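Local coordinates for Alr1585 protein (Nostoc sp., PDB 5C2I) that is a haem-containing DyP-type (dye-decolorizing) peroxidase that probably uses hydrogen peroxide to oxidise dyes and other substrates, at residues I195-H203 with E260-E268; P419-W430 with E440-I448. The protein carries 1 engineered substitution. All coordinates share one frame; numbering follows the deposited sequence.

Contact 1 of 2, residues I195-H203 with E260-E268; sequences IIEHFGFVH and EQNVKAFRE. Engineered in segment 195-203: His203 (natural residue Asp). With HEM (protoporphyrin IX containing Fe), chain E.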
# COMPACT_ATOMS: atom_id res chain seq x y z
N ILE A 195 -4.83 7.02 15.31
CA ILE A 195 -4.14 6.27 16.35
C ILE A 195 -5.18 5.70 17.31
O ILE A 195 -6.03 6.44 17.84
CB ILE A 195 -3.17 7.15 17.14
CG1 ILE A 195 -2.05 7.67 16.22
CG2 ILE A 195 -2.60 6.41 18.37
CD1 ILE A 195 -1.12 8.66 16.87
N ILE A 196 -5.11 4.38 17.56
CA ILE A 196 -6.10 3.73 18.39
C ILE A 196 -5.43 2.92 19.50
O ILE A 196 -4.20 2.73 19.51
CB ILE A 196 -7.06 2.82 17.58
CG1 ILE A 196 -6.27 1.75 16.78
CG2 ILE A 196 -7.91 3.65 16.64
CD1 ILE A 196 -7.10 0.60 16.29
N GLU A 197 -6.23 2.46 20.43
CA GLU A 197 -5.79 1.44 21.38
C GLU A 197 -6.50 0.14 20.95
O GLU A 197 -7.35 0.14 20.07
CB GLU A 197 -6.11 1.88 22.80
CG GLU A 197 -7.54 2.30 23.06
CD GLU A 197 -8.50 1.11 23.00
OE1 GLU A 197 -8.18 0.04 23.55
OE2 GLU A 197 -9.57 1.23 22.37
N HIS A 198 -6.10 -0.99 21.53
CA HIS A 198 -6.51 -2.31 21.04
C HIS A 198 -8.01 -2.58 20.99
O HIS A 198 -8.42 -3.40 20.21
CB HIS A 198 -5.83 -3.39 21.89
CG HIS A 198 -4.47 -3.76 21.39
ND1 HIS A 198 -3.31 -3.39 22.02
CD2 HIS A 198 -4.10 -4.49 20.31
CE1 HIS A 198 -2.26 -3.83 21.33
NE2 HIS A 198 -2.72 -4.52 20.31
N PHE A 199 -8.81 -1.94 21.84
CA PHE A 199 -10.26 -2.11 21.76
C PHE A 199 -10.87 -1.37 20.59
O PHE A 199 -12.05 -1.54 20.30
CB PHE A 199 -10.96 -1.70 23.08
CG PHE A 199 -10.56 -2.51 24.29
CD1 PHE A 199 -10.30 -3.86 24.22
CD2 PHE A 199 -10.49 -1.89 25.53
CE1 PHE A 199 -10.00 -4.60 25.36
CE2 PHE A 199 -10.17 -2.60 26.69
CZ PHE A 199 -9.93 -3.98 26.60
N GLY A 200 -10.05 -0.61 19.85
CA GLY A 200 -10.47 -0.01 18.58
C GLY A 200 -10.85 1.46 18.69
O GLY A 200 -11.27 2.04 17.70
N PHE A 201 -10.68 2.07 19.85
CA PHE A 201 -11.02 3.46 20.03
C PHE A 201 -9.83 4.39 19.79
O PHE A 201 -8.72 4.14 20.26
CB PHE A 201 -11.56 3.71 21.45
CG PHE A 201 -12.86 2.98 21.73
CD1 PHE A 201 -12.85 1.62 21.99
CD2 PHE A 201 -14.06 3.65 21.69
CE1 PHE A 201 -14.03 0.94 22.26
CE2 PHE A 201 -15.27 2.97 21.92
CZ PHE A 201 -15.26 1.62 22.19
N VAL A 202 -10.08 5.47 19.09
CA VAL A 202 -9.07 6.51 18.90
C VAL A 202 -8.58 6.97 20.27
O VAL A 202 -9.37 7.11 21.21
CB VAL A 202 -9.62 7.69 18.11
CG1 VAL A 202 -8.56 8.78 17.96
CG2 VAL A 202 -9.96 7.20 16.73
N HIS A 203 -7.28 7.18 20.37
CA HIS A 203 -6.63 7.32 21.67
C HIS A 203 -5.62 8.42 21.65
O HIS A 203 -4.86 8.55 20.67
CB HIS A 203 -5.98 5.99 22.04
CG HIS A 203 -5.68 5.85 23.49
ND1 HIS A 203 -4.48 5.38 23.95
CD2 HIS A 203 -6.41 6.13 24.59
CE1 HIS A 203 -4.50 5.34 25.28
NE2 HIS A 203 -5.65 5.81 25.69
N GLU A 260 -2.65 -5.13 30.16
CA GLU A 260 -3.09 -6.14 29.22
C GLU A 260 -4.57 -6.01 28.92
O GLU A 260 -5.38 -5.83 29.85
CB GLU A 260 -2.83 -7.53 29.77
CG GLU A 260 -3.17 -8.66 28.81
CD GLU A 260 -2.82 -9.99 29.38
OE1 GLU A 260 -3.55 -10.41 30.30
OE2 GLU A 260 -1.81 -10.59 28.97
N GLN A 261 -4.93 -6.10 27.63
CA GLN A 261 -6.29 -5.90 27.20
C GLN A 261 -6.86 -7.14 26.55
O GLN A 261 -6.35 -7.60 25.56
CB GLN A 261 -6.36 -4.73 26.20
CG GLN A 261 -6.00 -3.39 26.77
CD GLN A 261 -5.92 -2.31 25.71
OE1 GLN A 261 -4.84 -1.93 25.25
NE2 GLN A 261 -7.09 -1.82 25.29
N ASN A 262 -7.94 -7.67 27.13
CA ASN A 262 -8.59 -8.85 26.58
C ASN A 262 -9.63 -8.38 25.55
O ASN A 262 -10.80 -8.13 25.86
CB ASN A 262 -9.20 -9.71 27.67
CG ASN A 262 -9.78 -11.00 27.13
OD1 ASN A 262 -10.04 -11.13 25.94
ND2 ASN A 262 -10.01 -11.95 28.01
N VAL A 263 -9.17 -8.24 24.32
CA VAL A 263 -9.97 -7.66 23.25
C VAL A 263 -11.15 -8.56 22.91
O VAL A 263 -12.27 -8.08 22.73
CB VAL A 263 -9.10 -7.43 21.99
CG1 VAL A 263 -9.94 -6.89 20.84
CG2 VAL A 263 -7.96 -6.48 22.30
N LYS A 264 -10.90 -9.85 22.84
CA LYS A 264 -11.96 -10.80 22.49
C LYS A 264 -13.13 -10.71 23.49
O LYS A 264 -14.31 -10.60 23.09
CB LYS A 264 -11.41 -12.23 22.45
CG LYS A 264 -12.42 -13.29 22.01
CD LYS A 264 -11.77 -14.67 22.07
CE LYS A 264 -12.81 -15.77 22.06
NZ LYS A 264 -13.43 -15.81 20.72
N ALA A 265 -12.81 -10.74 24.77
CA ALA A 265 -13.83 -10.72 25.81
C ALA A 265 -14.51 -9.35 25.92
O ALA A 265 -15.73 -9.28 26.12
CB ALA A 265 -13.22 -11.12 27.15
N PHE A 266 -13.74 -8.29 25.74
CA PHE A 266 -14.28 -6.93 25.73
C PHE A 266 -15.35 -6.80 24.64
O PHE A 266 -16.46 -6.32 24.91
CB PHE A 266 -13.18 -5.89 25.58
CG PHE A 266 -13.67 -4.46 25.52
CD1 PHE A 266 -14.15 -3.92 24.35
CD2 PHE A 266 -13.66 -3.66 26.66
CE1 PHE A 266 -14.60 -2.60 24.30
CE2 PHE A 266 -14.14 -2.38 26.63
CZ PHE A 266 -14.59 -1.83 25.46
N ARG A 267 -15.01 -7.21 23.42
CA ARG A 267 -15.95 -7.11 22.30
C ARG A 267 -17.23 -7.92 22.58
O ARG A 267 -18.35 -7.46 22.25
CB ARG A 267 -15.32 -7.61 20.99
CG ARG A 267 -14.17 -6.75 20.49
CD ARG A 267 -14.61 -5.64 19.56
NE ARG A 267 -13.48 -4.69 19.35
CZ ARG A 267 -12.42 -4.91 18.56
NH1 ARG A 267 -12.29 -6.05 17.86
NH2 ARG A 267 -11.45 -3.97 18.47
N GLU A 268 -17.09 -9.13 23.15
CA GLU A 268 -18.26 -9.96 23.50
C GLU A 268 -19.15 -9.26 24.53
O GLU A 268 -20.39 -9.26 24.41
CB GLU A 268 -17.85 -11.34 24.05
CG GLU A 268 -17.21 -12.24 23.02
CD GLU A 268 -16.60 -13.53 23.61
OE1 GLU A 268 -16.62 -13.72 24.86
OE2 GLU A 268 -16.08 -14.35 22.80
CHA HEM E . -9.02 8.98 27.60
CHB HEM E . -8.63 4.28 26.58
CHC HEM E . -6.25 3.60 30.73
CHD HEM E . -6.88 8.24 31.83
C1A HEM E . -9.14 7.76 26.97
C2A HEM E . -9.83 7.53 25.74
C3A HEM E . -9.72 6.22 25.45
C4A HEM E . -8.95 5.64 26.49
CMA HEM E . -10.24 5.48 24.25
CAA HEM E . -10.56 8.57 24.87
CBA HEM E . -9.74 9.33 23.82
CGA HEM E . -8.65 10.11 24.52
O1A HEM E . -8.87 11.25 25.03
O2A HEM E . -7.53 9.60 24.60
C1B HEM E . -7.90 3.72 27.62
C2B HEM E . -7.51 2.33 27.67
C3B HEM E . -6.82 2.15 28.79
C4B HEM E . -6.84 3.44 29.48
CMB HEM E . -7.82 1.33 26.62
CAB HEM E . -6.12 0.95 29.32
CBB HEM E . -5.68 -0.06 28.56
C1C HEM E . -6.25 4.81 31.44
C2C HEM E . -5.82 4.99 32.74
C3C HEM E . -6.03 6.31 33.05
C4C HEM E . -6.56 6.92 31.91
CMC HEM E . -5.18 3.98 33.65
CAC HEM E . -5.79 7.02 34.31
CBC HEM E . -5.83 6.55 35.53
C1D HEM E . -7.42 8.80 30.67
C2D HEM E . -7.67 10.24 30.58
C3D HEM E . -8.30 10.45 29.43
C4D HEM E . -8.38 9.11 28.81
CMD HEM E . -7.32 11.32 31.59
CAD HEM E . -8.73 11.78 28.88
CBD HEM E . -10.11 12.22 29.38
CGD HEM E . -10.43 13.57 28.82
O1D HEM E . -11.49 13.67 28.20
O2D HEM E . -9.67 14.58 28.97
NA HEM E . -8.67 6.57 27.46
NB HEM E . -7.55 4.29 28.73
NC HEM E . -6.80 5.97 30.97
ND HEM E . -7.93 8.15 29.63
FE HEM E . -7.77 6.27 29.21
O HOH W 1 -3.72 -0.65 23.14
O HOH W 2 -5.62 6.53 28.34
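Phe199 is sandwiched by the 260-268 segment: the NE2 end of Gln261 lies over the centre of one ring face, and the Phe266 ring stacks face to face on the other, with planes 9° apart and centroids 3.9 Å from each other. The packing is tight, Phe199 CE1 coming to 3.4 Å from Phe266 CB, while Phe201 adds its CE1 edge beside Phe266. The Gln261 amide stands almost upright on the Phe199 ring and is held at both ends. Its NE2 donates to Glu197 OE1 at 2.8 Å, and its OE1 accepts from a water that also joins the backbone N and the ND1 of His198, whose far ring nitrogen NE2 is hydrogen-bonded to Glu371 O.

Glu197 opens a type I turn, 197-200, leading into the DyP fingerprint GXXDG, which begins at Gly200; its aspartate is here the engineered His203, whose NE2 bonds the iron-bound water at 2.7 Å. With CG between backbone N and carbonyl carbon (chi1 52°) and a second bend at chi2, the Glu197 carboxylate folds back over its own turn. OE1 also takes Phe199 N from above the carboxylate plane, at 2.7 Å, and OE2 takes Phe201 N at 2.9 Å. Cut back to an alanine, Glu197 would probably leave these two amides without their acceptor and the Gln261 amide freer to turn off the Phe199 face.

Toward Gly200 the contact becomes looser and partly open to solvent. There Arg267 NH2 donates to Phe199 O at 3.1 Å; the oxygen lies in the guanidinium plane, while the donor stands above the carbonyl plane. Arg267 NH1 forms a salt bridge to Glu377.

Contact 2 of 2, residues P419-W430 with E440-I448; sequences PLIGQPSGTQKW and EEYNFQLWI. With HEM (protoporphyrin IX containing Fe), chain E.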
# COMPACT_ATOMS: atom_id res chain seq x y z
N PRO A 419 -16.04 1.40 33.76
CA PRO A 419 -16.16 0.02 33.26
C PRO A 419 -14.97 -0.40 32.41
O PRO A 419 -14.73 -1.59 32.21
CB PRO A 419 -17.41 0.07 32.39
CG PRO A 419 -17.43 1.49 31.90
CD PRO A 419 -17.00 2.30 33.10
N LEU A 420 -14.15 0.58 32.01
CA LEU A 420 -12.94 0.28 31.28
C LEU A 420 -11.77 -0.05 32.19
O LEU A 420 -11.12 -1.07 32.00
CB LEU A 420 -12.60 1.50 30.38
CG LEU A 420 -11.56 1.28 29.30
CD1 LEU A 420 -12.07 0.28 28.27
CD2 LEU A 420 -11.19 2.61 28.62
N ILE A 421 -11.49 0.78 33.21
CA ILE A 421 -10.28 0.64 34.03
C ILE A 421 -10.52 0.57 35.54
O ILE A 421 -9.57 0.39 36.32
CB ILE A 421 -9.28 1.82 33.80
CG1 ILE A 421 -9.86 3.14 34.29
CG2 ILE A 421 -8.86 1.92 32.37
CD1 ILE A 421 -8.84 4.25 34.54
N GLY A 422 -11.77 0.67 35.98
CA GLY A 422 -12.04 0.66 37.39
C GLY A 422 -11.80 -0.70 38.04
O GLY A 422 -12.25 -1.73 37.53
N GLN A 423 -11.12 -0.70 39.18
CA GLN A 423 -10.88 -1.94 39.98
C GLN A 423 -11.35 -1.73 41.40
O GLN A 423 -10.90 -0.78 42.04
CB GLN A 423 -9.37 -2.28 40.08
CG GLN A 423 -8.49 -1.71 39.08
CD GLN A 423 -7.07 -2.24 39.15
OE1 GLN A 423 -6.77 -3.25 38.55
NE2 GLN A 423 -6.17 -1.48 39.76
N PRO A 424 -12.18 -2.66 41.94
CA PRO A 424 -12.71 -3.84 41.27
C PRO A 424 -13.85 -3.50 40.33
O PRO A 424 -14.41 -2.37 40.43
CB PRO A 424 -13.23 -4.70 42.43
CG PRO A 424 -13.63 -3.68 43.49
CD PRO A 424 -12.55 -2.63 43.37
N SER A 425 -14.19 -4.43 39.44
CA SER A 425 -15.34 -4.25 38.57
C SER A 425 -16.61 -4.23 39.40
O SER A 425 -16.65 -4.72 40.56
CB SER A 425 -15.43 -5.36 37.53
OG SER A 425 -15.61 -6.63 38.14
N GLY A 426 -17.66 -3.67 38.81
CA GLY A 426 -18.95 -3.55 39.50
C GLY A 426 -20.10 -3.19 38.57
O GLY A 426 -20.15 -3.65 37.41
N THR A 427 -21.05 -2.42 39.11
CA THR A 427 -22.32 -2.25 38.47
C THR A 427 -22.42 -0.82 37.94
O THR A 427 -22.22 0.11 38.67
CB THR A 427 -23.46 -2.46 39.47
OG1 THR A 427 -23.30 -3.74 40.08
CG2 THR A 427 -24.83 -2.39 38.78
N GLN A 428 -22.77 -0.69 36.66
CA GLN A 428 -23.12 0.62 36.08
C GLN A 428 -24.58 0.67 35.70
O GLN A 428 -25.24 -0.36 35.49
CB GLN A 428 -22.24 0.90 34.85
CG GLN A 428 -20.75 0.95 35.14
CD GLN A 428 -20.12 -0.42 35.17
OE1 GLN A 428 -20.60 -1.38 34.54
NE2 GLN A 428 -19.01 -0.53 35.89
N LYS A 429 -25.11 1.89 35.63
CA LYS A 429 -26.47 2.14 35.16
C LYS A 429 -26.38 2.78 33.79
O LYS A 429 -25.74 3.81 33.64
CB LYS A 429 -27.19 3.09 36.12
CG LYS A 429 -27.42 2.45 37.49
CD LYS A 429 -28.27 3.32 38.39
CE LYS A 429 -27.48 4.48 38.94
NZ LYS A 429 -28.15 5.00 40.15
N TRP A 430 -27.02 2.17 32.81
CA TRP A 430 -26.89 2.54 31.40
C TRP A 430 -28.22 3.10 30.90
O TRP A 430 -29.28 2.49 31.15
CB TRP A 430 -26.49 1.31 30.59
CG TRP A 430 -25.29 0.63 31.18
CD1 TRP A 430 -25.26 -0.21 32.25
CD2 TRP A 430 -23.93 0.73 30.74
NE1 TRP A 430 -23.99 -0.66 32.49
CE2 TRP A 430 -23.15 -0.08 31.59
CE3 TRP A 430 -23.29 1.42 29.70
CZ2 TRP A 430 -21.75 -0.21 31.44
CZ3 TRP A 430 -21.94 1.29 29.54
CH2 TRP A 430 -21.17 0.48 30.40
N GLU A 440 -30.87 1.00 33.01
CA GLU A 440 -30.89 -0.40 33.31
C GLU A 440 -29.49 -0.79 33.84
O GLU A 440 -28.48 -0.31 33.33
CB GLU A 440 -31.20 -1.17 32.06
CG GLU A 440 -31.02 -2.65 32.17
CD GLU A 440 -31.71 -3.39 31.03
OE1 GLU A 440 -32.74 -2.88 30.52
OE2 GLU A 440 -31.21 -4.47 30.65
N GLU A 441 -29.44 -1.62 34.88
CA GLU A 441 -28.14 -2.03 35.45
C GLU A 441 -27.47 -3.12 34.61
O GLU A 441 -28.14 -4.01 34.10
CB GLU A 441 -28.32 -2.57 36.88
CG GLU A 441 -28.57 -1.49 37.91
CD GLU A 441 -28.70 -2.04 39.31
OE1 GLU A 441 -28.96 -3.24 39.46
OE2 GLU A 441 -28.51 -1.26 40.27
N TYR A 442 -26.16 -3.03 34.45
CA TYR A 442 -25.38 -4.08 33.79
C TYR A 442 -23.98 -4.02 34.38
O TYR A 442 -23.38 -2.92 34.49
CB TYR A 442 -25.35 -3.88 32.27
CG TYR A 442 -24.65 -4.92 31.46
CD1 TYR A 442 -23.26 -4.90 31.30
CD2 TYR A 442 -25.38 -5.88 30.78
CE1 TYR A 442 -22.60 -5.86 30.52
CE2 TYR A 442 -24.73 -6.84 30.01
CZ TYR A 442 -23.34 -6.81 29.87
OH TYR A 442 -22.74 -7.76 29.08
N ASN A 443 -23.46 -5.17 34.77
CA ASN A 443 -22.10 -5.24 35.34
C ASN A 443 -21.12 -5.46 34.20
O ASN A 443 -20.93 -6.59 33.76
CB ASN A 443 -21.95 -6.38 36.33
CG ASN A 443 -22.31 -6.02 37.74
OD1 ASN A 443 -21.53 -6.35 38.65
ND2 ASN A 443 -23.44 -5.37 37.97
N PHE A 444 -20.52 -4.37 33.69
CA PHE A 444 -19.57 -4.52 32.63
C PHE A 444 -18.27 -5.00 33.28
O PHE A 444 -17.81 -4.45 34.29
CB PHE A 444 -19.34 -3.22 31.85
CG PHE A 444 -18.63 -3.44 30.54
CD1 PHE A 444 -19.33 -3.82 29.41
CD2 PHE A 444 -17.23 -3.28 30.46
CE1 PHE A 444 -18.67 -4.06 28.22
CE2 PHE A 444 -16.58 -3.52 29.27
CZ PHE A 444 -17.30 -3.91 28.15
N GLN A 445 -17.70 -6.06 32.73
CA GLN A 445 -16.55 -6.65 33.34
C GLN A 445 -15.27 -5.90 33.01
O GLN A 445 -15.17 -5.24 31.97
CB GLN A 445 -16.46 -8.09 32.92
CG GLN A 445 -15.37 -8.89 33.57
CD GLN A 445 -15.52 -8.95 35.08
OE1 GLN A 445 -15.04 -8.05 35.77
NE2 GLN A 445 -16.23 -9.94 35.58
N LEU A 446 -14.30 -6.01 33.91
CA LEU A 446 -12.98 -5.39 33.73
C LEU A 446 -12.15 -6.30 32.85
O LEU A 446 -11.90 -7.45 33.20
CB LEU A 446 -12.29 -5.18 35.07
CG LEU A 446 -10.86 -4.64 35.08
CD1 LEU A 446 -10.81 -3.29 34.43
CD2 LEU A 446 -10.33 -4.60 36.51
N TRP A 447 -11.76 -5.79 31.67
CA TRP A 447 -11.03 -6.55 30.69
C TRP A 447 -9.58 -6.04 30.51
O TRP A 447 -8.93 -6.34 29.50
CB TRP A 447 -11.78 -6.53 29.39
CG TRP A 447 -13.07 -7.24 29.48
CD1 TRP A 447 -14.31 -6.65 29.30
CD2 TRP A 447 -13.32 -8.60 29.86
NE1 TRP A 447 -15.28 -7.59 29.49
CE2 TRP A 447 -14.71 -8.79 29.83
CE3 TRP A 447 -12.51 -9.70 30.20
CZ2 TRP A 447 -15.31 -10.01 30.16
CZ3 TRP A 447 -13.10 -10.91 30.53
CH2 TRP A 447 -14.49 -11.07 30.49
N ILE A 448 -9.10 -5.29 31.50
CA ILE A 448 -7.72 -4.78 31.57
C ILE A 448 -7.05 -5.33 32.82
O ILE A 448 -7.66 -5.32 33.91
CB ILE A 448 -7.75 -3.24 31.55
CG1 ILE A 448 -8.26 -2.79 30.18
CG2 ILE A 448 -6.38 -2.66 31.86
CD1 ILE A 448 -8.63 -1.31 30.06
CHA HEM E . -9.02 8.98 27.60
CHB HEM E . -8.63 4.28 26.58
CHC HEM E . -6.25 3.60 30.73
CHD HEM E . -6.88 8.24 31.83
C1A HEM E . -9.14 7.76 26.97
C2A HEM E . -9.83 7.53 25.74
C3A HEM E . -9.72 6.22 25.45
C4A HEM E . -8.95 5.64 26.49
CMA HEM E . -10.24 5.48 24.25
CAA HEM E . -10.56 8.57 24.87
CBA HEM E . -9.74 9.33 23.82
CGA HEM E . -8.65 10.11 24.52
O1A HEM E . -8.87 11.25 25.03
O2A HEM E . -7.53 9.60 24.60
C1B HEM E . -7.90 3.72 27.62
C2B HEM E . -7.51 2.33 27.67
C3B HEM E . -6.82 2.15 28.79
C4B HEM E . -6.84 3.44 29.48
CMB HEM E . -7.82 1.33 26.62
CAB HEM E . -6.12 0.95 29.32
CBB HEM E . -5.68 -0.06 28.56
C1C HEM E . -6.25 4.81 31.44
C2C HEM E . -5.82 4.99 32.74
C3C HEM E . -6.03 6.31 33.05
C4C HEM E . -6.56 6.92 31.91
CMC HEM E . -5.18 3.98 33.65
CAC HEM E . -5.79 7.02 34.31
CBC HEM E . -5.83 6.55 35.53
C1D HEM E . -7.42 8.80 30.67
C2D HEM E . -7.67 10.24 30.58
C3D HEM E . -8.30 10.45 29.43
C4D HEM E . -8.38 9.11 28.81
CMD HEM E . -7.32 11.32 31.59
CAD HEM E . -8.73 11.78 28.88
CBD HEM E . -10.11 12.22 29.38
CGD HEM E . -10.43 13.57 28.82
O1D HEM E . -11.49 13.67 28.20
O2D HEM E . -9.67 14.58 28.97
NA HEM E . -8.67 6.57 27.46
NB HEM E . -7.55 4.29 28.73
NC HEM E . -6.80 5.97 30.97
ND HEM E . -7.93 8.15 29.63
FE HEM E . -7.77 6.27 29.21
O HOH W 3 -12.73 -3.26 30.80
O HOH W 4 -17.05 -2.66 36.12
O HOH W 5 -18.72 -5.92 36.69
O HOH W 2 -5.62 6.53 28.34
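This contact is a short antiparallel hairpin, strands 428-431 and 439-442, whose arms run on as paired loops from the protein surface to the haem. In the hairpin Trp430 and Glu440 exchange backbone bonds, as do Gln428 and Tyr442. Tyr442 O is gripped twice, by Gln428 N and, from the opposite face of its carbonyl plane, by the indole NE1 of Trp430 at 3.1 Å in a nearly straight bond (169°). Lys429 and Glu441 lie side by side on the other face of the hairpin.

Past the last bridge a side chain carries the pairing on: bent at chi2 (83°), Gln428 turns OE1 to accept Phe444 N in its carbonyl plane at 3.1 Å, and NE2 reaches Pro417 O. Gln445 OE1 does similar work, receiving Ser425 OG at 2.8 Å and its neighbour Leu446 N at 2.9 Å. Between the arms Phe444 CB makes apolar contact with Pro419 CB, while the Leu446 methyl CD1 sits against the backbone at Leu420 O.

At the haem end Ile448 CD1 packs against both Leu420 CG and Ile421 CG2, 4.0 Å from each. Leu420 CD2 and Ile421 CG2 meet the porphyrin on the side opposite the iron-bound water, and Ile448 CD1 touches its vinyl carbon CAB at 3.5 Å.

The two contacts follow one another along the chain, contact 1 closing before contact 2 opens, and their centres lie about 15 Å apart. Segment 260-268 ends strand 250-261 and starts helix 263-277, and Ile448 begins strand 448-458, the antiparallel neighbour of 250-261, so the two contacts meet at one end of this sheet. Asn262 N is probably hydrogen-bonded to Trp447 O (2.9 Å), Phe266 meets Phe444 edge-to-face, and Phe266 CE2 packs on Leu420 CD1. Both border the haem: contact 1 places the engineered His203 on the side of the iron-bound water, contact 2 Leu420 and Ile421 on the reverse side, so together they enclose part of the cofactor.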